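Local coordinates for 2S Albumin protein (Dolichos, PDB 6IX1) that is a 2S albumin of seeds with a four-bladed hemopexin-type beta-propeller fold, whose biochemical role is not firmly established, at residues Ala70-Val75 with Tyr83-Pro88; Ile171-Ala176 with Tyr184-Ala189. One frame throughout, in Å; residues are numbered along the deposited sequence.

Interaction 1 (Ala70-Val75 with Tyr83-Pro88)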
loop_
_atom_site.group_PDB
_atom_site.type_symbol
_atom_site.label_atom_id
_atom_site.label_comp_id
_atom_site.label_asym_id
_atom_site.label_seq_id
_atom_site.Cartn_x
_atom_site.Cartn_y
_atom_site.Cartn_z
ATOM N N ALA A 70 3.102 -14.996 -2.198
ATOM C CA ALA A 70 2.847 -15.463 -3.564
ATOM C C ALA A 70 2.399 -14.273 -4.424
ATOM O O ALA A 70 2.963 -13.177 -4.260
ATOM C CB ALA A 70 1.947 -16.669 -3.568
ATOM N N SER A 71 1.360 -14.425 -5.236
ATOM C CA SER A 71 0.815 -13.304 -6.006
ATOM C C SER A 71 -0.576 -12.939 -5.456
ATOM O O SER A 71 -1.505 -12.665 -6.183
ATOM C CB SER A 71 0.806 -13.647 -7.464
ATOM O OG SER A 71 2.129 -13.837 -7.946
ATOM N N GLU A 72 -0.644 -12.835 -4.138
ATOM C CA GLU A 72 -1.865 -12.454 -3.392
ATOM C C GLU A 72 -1.729 -11.057 -2.766
ATOM O O GLU A 72 -0.656 -10.673 -2.376
ATOM C CB GLU A 72 -2.175 -13.512 -2.340
ATOM C CG GLU A 72 -2.470 -14.869 -2.993
ATOM C CD GLU A 72 -2.635 -16.053 -2.065
ATOM O OE1 GLU A 72 -2.335 -15.895 -0.930
ATOM O OE2 GLU A 72 -2.943 -17.124 -2.612
ATOM N N ALA A 73 -2.874 -10.392 -2.673
ATOM C CA ALA A 73 -2.934 -9.082 -2.035
ATOM C C ALA A 73 -4.349 -8.845 -1.510
ATOM O O ALA A 73 -5.270 -9.330 -2.113
ATOM C CB ALA A 73 -2.549 -8.020 -3.002
ATOM N N TYR A 74 -4.422 -8.037 -0.434
ATOM C CA TYR A 74 -5.709 -7.409 -0.075
ATOM C C TYR A 74 -5.863 -6.061 -0.723
ATOM O O TYR A 74 -4.853 -5.305 -0.794
ATOM C CB TYR A 74 -5.886 -7.273 1.443
ATOM C CG TYR A 74 -6.229 -8.545 2.129
ATOM C CD1 TYR A 74 -7.552 -8.963 2.197
ATOM C CD2 TYR A 74 -5.298 -9.393 2.664
ATOM C CE1 TYR A 74 -7.939 -10.156 2.788
ATOM C CE2 TYR A 74 -5.659 -10.566 3.281
ATOM C CZ TYR A 74 -6.987 -10.952 3.344
ATOM O OH TYR A 74 -7.315 -12.117 3.967
ATOM N N VAL A 75 -7.061 -5.776 -1.202
ATOM C CA VAL A 75 -7.401 -4.441 -1.697
ATOM C C VAL A 75 -8.634 -3.931 -0.996
ATOM O O VAL A 75 -9.420 -4.743 -0.456
ATOM C CB VAL A 75 -7.609 -4.529 -3.219
ATOM C CG1 VAL A 75 -6.336 -4.938 -3.931
ATOM C CG2 VAL A 75 -8.725 -5.457 -3.687
ATOM N N TYR A 83 -9.710 -10.120 -0.979
ATOM C CA TYR A 83 -8.435 -10.843 -1.164
ATOM C C TYR A 83 -8.384 -11.286 -2.615
ATOM O O TYR A 83 -9.313 -11.931 -2.998
ATOM C CB TYR A 83 -8.283 -12.029 -0.215
ATOM C CG TYR A 83 -6.910 -12.536 -0.008
ATOM C CD1 TYR A 83 -5.841 -11.691 0.139
ATOM C CD2 TYR A 83 -6.676 -13.863 0.169
ATOM C CE1 TYR A 83 -4.572 -12.178 0.393
ATOM C CE2 TYR A 83 -5.409 -14.367 0.374
ATOM C CZ TYR A 83 -4.356 -13.513 0.611
ATOM O OH TYR A 83 -3.108 -13.997 0.879
ATOM N N ILE A 84 -7.315 -10.970 -3.303
ATOM C CA ILE A 84 -7.200 -11.271 -4.749
ATOM C C ILE A 84 -5.900 -12.052 -4.952
ATOM O O ILE A 84 -4.876 -11.928 -4.257
ATOM C CB ILE A 84 -7.318 -10.001 -5.609
ATOM C CG1 ILE A 84 -6.073 -9.118 -5.526
ATOM C CG2 ILE A 84 -8.547 -9.268 -5.209
ATOM C CD1 ILE A 84 -6.043 -7.983 -6.510
ATOM N N ASP A 85 -5.912 -12.772 -6.063
ATOM C CA ASP A 85 -4.675 -13.245 -6.755
ATOM C C ASP A 85 -4.516 -12.381 -8.009
ATOM O O ASP A 85 -5.443 -12.351 -8.807
ATOM C CB ASP A 85 -4.729 -14.756 -7.051
ATOM C CG ASP A 85 -3.375 -15.278 -7.550
ATOM O OD1 ASP A 85 -2.786 -14.660 -8.420
ATOM O OD2 ASP A 85 -2.824 -16.236 -6.845
ATOM N N TYR A 86 -3.481 -11.559 -8.092
ATOM C CA TYR A 86 -3.267 -10.626 -9.221
ATOM C C TYR A 86 -2.490 -11.321 -10.366
ATOM O O TYR A 86 -2.291 -10.660 -11.424
ATOM C CB TYR A 86 -2.672 -9.294 -8.765
ATOM C CG TYR A 86 -1.402 -9.424 -7.986
ATOM C CD1 TYR A 86 -0.194 -9.423 -8.661
ATOM C CD2 TYR A 86 -1.379 -9.521 -6.603
ATOM C CE1 TYR A 86 0.990 -9.592 -7.974
ATOM C CE2 TYR A 86 -0.210 -9.702 -5.908
ATOM C CZ TYR A 86 0.972 -9.732 -6.597
ATOM O OH TYR A 86 2.146 -9.899 -5.945
ATOM N N ALA A 87 -2.043 -12.569 -10.215
ATOM C CA ALA A 87 -1.632 -13.451 -11.354
ATOM C C ALA A 87 -0.764 -12.748 -12.381
ATOM O O ALA A 87 -1.126 -12.663 -13.559
ATOM C CB ALA A 87 -2.875 -14.136 -11.942
ATOM N N PRO A 88 0.427 -12.270 -12.039
ATOM C CA PRO A 88 1.240 -11.523 -12.987
ATOM C C PRO A 88 1.596 -12.329 -14.226
ATOM O O PRO A 88 1.780 -13.554 -14.178
ATOM C CB PRO A 88 2.511 -11.161 -12.246
ATOM C CG PRO A 88 2.273 -11.507 -10.861
ATOM C CD PRO A 88 1.060 -12.368 -10.773
HETATM O O HOH W 1 1.928 -10.686 -3.403
HETATM O O HOH W 2 -0.448 -16.647 -5.852
HETATM O O HOH W 3 -3.919 -17.780 -5.064
#
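The hairpin of strands 72-77 and 80-85 joins Glu72, Ala73 and Tyr74 to Asp85, Ile84 and Tyr83 in antiparallel register. Ala73 and Ile84 form the hydrogen-bonded pair. Ile84 N reaches Ala73 O at 2.9 Å, and Ala73 N reaches Ile84 O at 3.0 Å. Past the strand end, Tyr86 N donates to Ser71 O at 3.0 Å, with 148° at the hydrogen. Ser71 O also lies over one face of the Tyr86 ring, and Ser71 CB packs over a face of it as a CH-pi contact. Tyr86 CG stands between its own backbone N and carbonyl carbon (chi1 55°), which folds the ring back across the partner segment. The Tyr86 hydroxyl donates to water 1, which in turn donates to Ala70 O and Glu72 O. Tyr86 OH is also bonded to Ser11 N, in the preceding blade.

These strands belong to the second blade of a four-bladed hemopexin-type propeller. On the face carrying Glu72, Tyr74, Tyr83 and Asp85, the Tyr74 and Tyr83 rings form an offset stack. Their centroids are 4.2 Å apart and their planes 24° apart. Tyr83 CD1 sits over the centre of the Tyr74 ring. The Tyr83 hydroxyl makes a weak, unsettled bond to Glu72 OE1 at 2.7 Å and is also bonded to Thr68 OG1.

Glu72 OE2 and Asp85 OD2 are like charges 4.3 Å apart. Water 3 donates to both, which probably eases their repulsion. Water 2 links Asp85 OD2 to Ser71 N. The other carboxylate oxygen, Asp85 OD1, closes an Asx turn by accepting from Ala87 N at 2.9 Å. Beyond that turn, Pro88 CD rests 3.4 Å from Ser71 OG, a hydroxyl bonded to Ser11 OG.

Interaction 2 (Ile171-Ala176 with Tyr184-Ala189). With SO4 (sulfate ion), chain D.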
loop_
_atom_site.group_PDB
_atom_site.type_symbol
_atom_site.label_atom_id
_atom_site.label_comp_id
_atom_site.label_asym_id
_atom_site.label_seq_id
_atom_site.Cartn_x
_atom_site.Cartn_y
_atom_site.Cartn_z
ATOM N N ILE A 171 -0.555 8.648 6.427
ATOM C CA ILE A 171 0.092 8.120 5.192
ATOM C C ILE A 171 -1.037 7.842 4.194
ATOM O O ILE A 171 -2.028 7.243 4.564
ATOM C CB ILE A 171 0.936 6.871 5.543
ATOM C CG1 ILE A 171 1.982 7.230 6.609
ATOM C CG2 ILE A 171 1.541 6.261 4.314
ATOM C CD1 ILE A 171 2.781 6.098 7.157
ATOM N N ASP A 172 -0.884 8.294 2.924
ATOM C CA ASP A 172 -1.862 8.040 1.851
ATOM C C ASP A 172 -1.625 6.701 1.145
ATOM O O ASP A 172 -2.576 6.131 0.628
ATOM C CB ASP A 172 -1.861 9.159 0.825
ATOM C CG ASP A 172 -2.472 10.440 1.364
ATOM O OD1 ASP A 172 -3.294 10.392 2.296
ATOM O OD2 ASP A 172 -2.066 11.497 0.864
ATOM N N ALA A 173 -0.359 6.263 1.024
ATOM C CA ALA A 173 -0.083 5.005 0.314
ATOM C C ALA A 173 1.295 4.534 0.746
ATOM O O ALA A 173 2.115 5.373 1.205
ATOM C CB ALA A 173 -0.134 5.177 -1.214
ATOM N N SER A 174 1.591 3.267 0.569
ATOM C CA SER A 174 2.904 2.746 0.966
ATOM C C SER A 174 3.073 1.380 0.326
ATOM O O SER A 174 2.105 0.713 0.099
ATOM C CB SER A 174 3.009 2.638 2.514
ATOM O OG SER A 174 1.886 1.915 3.084
ATOM N N PHE A 175 4.317 1.009 0.191
ATOM C CA PHE A 175 4.603 -0.404 -0.119
ATOM C C PHE A 175 5.984 -0.789 0.399
ATOM O O PHE A 175 6.899 0.033 0.511
ATOM C CB PHE A 175 4.486 -0.674 -1.640
ATOM C CG PHE A 175 5.572 -0.127 -2.500
ATOM C CD1 PHE A 175 5.561 1.200 -2.870
ATOM C CD2 PHE A 175 6.578 -0.955 -2.975
ATOM C CE1 PHE A 175 6.563 1.706 -3.703
ATOM C CE2 PHE A 175 7.593 -0.433 -3.773
ATOM C CZ PHE A 175 7.607 0.877 -4.110
ATOM N N ALA A 176 6.130 -2.058 0.685
ATOM C CA ALA A 176 7.418 -2.581 1.067
ATOM C C ALA A 176 8.292 -2.771 -0.182
ATOM O O ALA A 176 7.805 -3.240 -1.208
ATOM C CB ALA A 176 7.215 -3.954 1.660
ATOM N N TYR A 184 8.399 2.439 1.141
ATOM C CA TYR A 184 8.112 3.763 0.579
ATOM C C TYR A 184 6.786 4.232 1.183
ATOM O O TYR A 184 5.812 3.492 1.157
ATOM C CB TYR A 184 7.977 3.689 -0.934
ATOM C CG TYR A 184 9.248 3.417 -1.623
ATOM C CD1 TYR A 184 9.677 2.130 -1.843
ATOM C CD2 TYR A 184 10.074 4.448 -2.030
ATOM C CE1 TYR A 184 10.919 1.892 -2.420
ATOM C CE2 TYR A 184 11.308 4.213 -2.604
ATOM C CZ TYR A 184 11.711 2.923 -2.882
ATOM O OH TYR A 184 12.929 2.641 -3.437
ATOM N N LEU A 185 6.805 5.469 1.689
ATOM C CA LEU A 185 5.583 6.074 2.297
ATOM C C LEU A 185 5.271 7.309 1.417
ATOM O O LEU A 185 6.147 8.091 1.077
ATOM C CB LEU A 185 5.847 6.551 3.739
ATOM C CG LEU A 185 6.516 5.536 4.661
ATOM C CD1 LEU A 185 6.645 6.193 6.031
ATOM C CD2 LEU A 185 5.654 4.273 4.797
ATOM N N PHE A 186 4.007 7.425 1.095
ATOM C CA PHE A 186 3.526 8.521 0.243
ATOM C C PHE A 186 2.448 9.318 1.000
ATOM O O PHE A 186 1.612 8.755 1.661
ATOM C CB PHE A 186 2.865 7.960 -1.026
ATOM C CG PHE A 186 3.789 7.152 -1.889
ATOM C CD1 PHE A 186 4.003 5.833 -1.694
ATOM C CD2 PHE A 186 4.520 7.751 -2.861
ATOM C CE1 PHE A 186 4.919 5.134 -2.477
ATOM C CE2 PHE A 186 5.475 7.144 -3.653
ATOM C CZ PHE A 186 5.652 5.796 -3.455
ATOM N N LYS A 187 2.485 10.614 0.843
ATOM C CA LYS A 187 1.514 11.518 1.489
ATOM C C LYS A 187 1.364 12.727 0.560
ATOM O O LYS A 187 2.348 13.473 0.350
ATOM C CB LYS A 187 1.971 11.946 2.884
ATOM C CG LYS A 187 1.155 13.007 3.619
ATOM C CD LYS A 187 -0.122 12.470 3.977
ATOM C CE LYS A 187 -0.792 13.190 5.169
ATOM N NZ LYS A 187 -0.160 13.284 6.555
ATOM N N GLY A 188 0.180 12.845 -0.013
ATOM C CA GLY A 188 -0.064 13.837 -1.052
ATOM C C GLY A 188 0.967 13.779 -2.146
ATOM O O GLY A 188 1.212 12.678 -2.663
ATOM N N ALA A 189 1.624 14.904 -2.352
ATOM C CA ALA A 189 2.610 15.087 -3.442
ATOM C C ALA A 189 3.997 14.503 -3.125
ATOM O O ALA A 189 4.861 14.464 -4.030
ATOM C CB ALA A 189 2.724 16.580 -3.669
HETATM S S SO4 D . 14.146 6.195 -4.166
HETATM O O1 SO4 D . 15.227 6.736 -4.913
HETATM O O2 SO4 D . 14.433 4.812 -3.989
HETATM O O3 SO4 D . 12.969 6.312 -4.861
HETATM O O4 SO4 D . 13.967 6.832 -2.892
#
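Ala173 and Phe175 pair with Phe186 and Tyr184 through the backbone bonds of an antiparallel hairpin. Tyr184 N meets Phe175 O at 2.9 Å, and Phe186 N meets Ala173 O at 2.8 Å. At the start of strand 173-176 a classic beta bulge sets both Asp172 and Ala173 against Phe186. Phe186 O therefore takes two donors: Asp172 N at 2.8 Å, in the carbonyl plane, and Ala173 N at 3.2 Å, tilted from it.

One side-chain bond extends the pairing. Asp172 OD2 accepts from Gly188 N at 2.8 Å on its anti side, somewhat out of the carboxylate plane, with 167° at the hydrogen. The carboxylate thus ties the bulge to the turn after the second strand.

The aromatic contacts lie on the face of Ala173, Phe175, Tyr184 and Phe186. Phe175 CG sits between its backbone N and carbonyl carbon (chi1 73°), which leaves the ring beside that of Tyr184. The planes are 15° apart but slid, so the rings barely overlap. Phe175 CE1 and Phe186 CE1 meet edge to edge at 4.0 Å. Tyr184 OH donates to sulfate O2 at 2.7 Å.

On the other face, Leu185 CD2 touches Ser174 CB, and Leu185 CD1 touches Ile171 CD1.

Strand 173-176 is the first, inner edge strand of the fourth blade. Ile171, Ser174 and Leu185 pack against strand 120-123 of the third blade, where Ser174 OG bonds Ser120 and Ala121. Phe175 touches strand 6-9 of the first, and Tyr184 lies on strand 190-195.

How the interactions relate
Interaction 1 closes before interaction 2 opens along the chain, and the two belong to separate blades of the propeller. Their centres are about 20 Å apart, and their nearest atoms about 9 Å apart, so they do not touch. Interaction 1 pairs the second and third strands of its blade, interaction 2 the first and second. Both border the first blade: 70-75 with 83-88 reaches Phe8, Ser11 and Tyr17, while 171-176 with 184-189 reaches Ala7 and Arg9. Strand 6-9 thus lies between the two. The sulfate, probably from the crystallisation liquor, belongs to interaction 2 and also binds Gly32 N and Tyr191 OH.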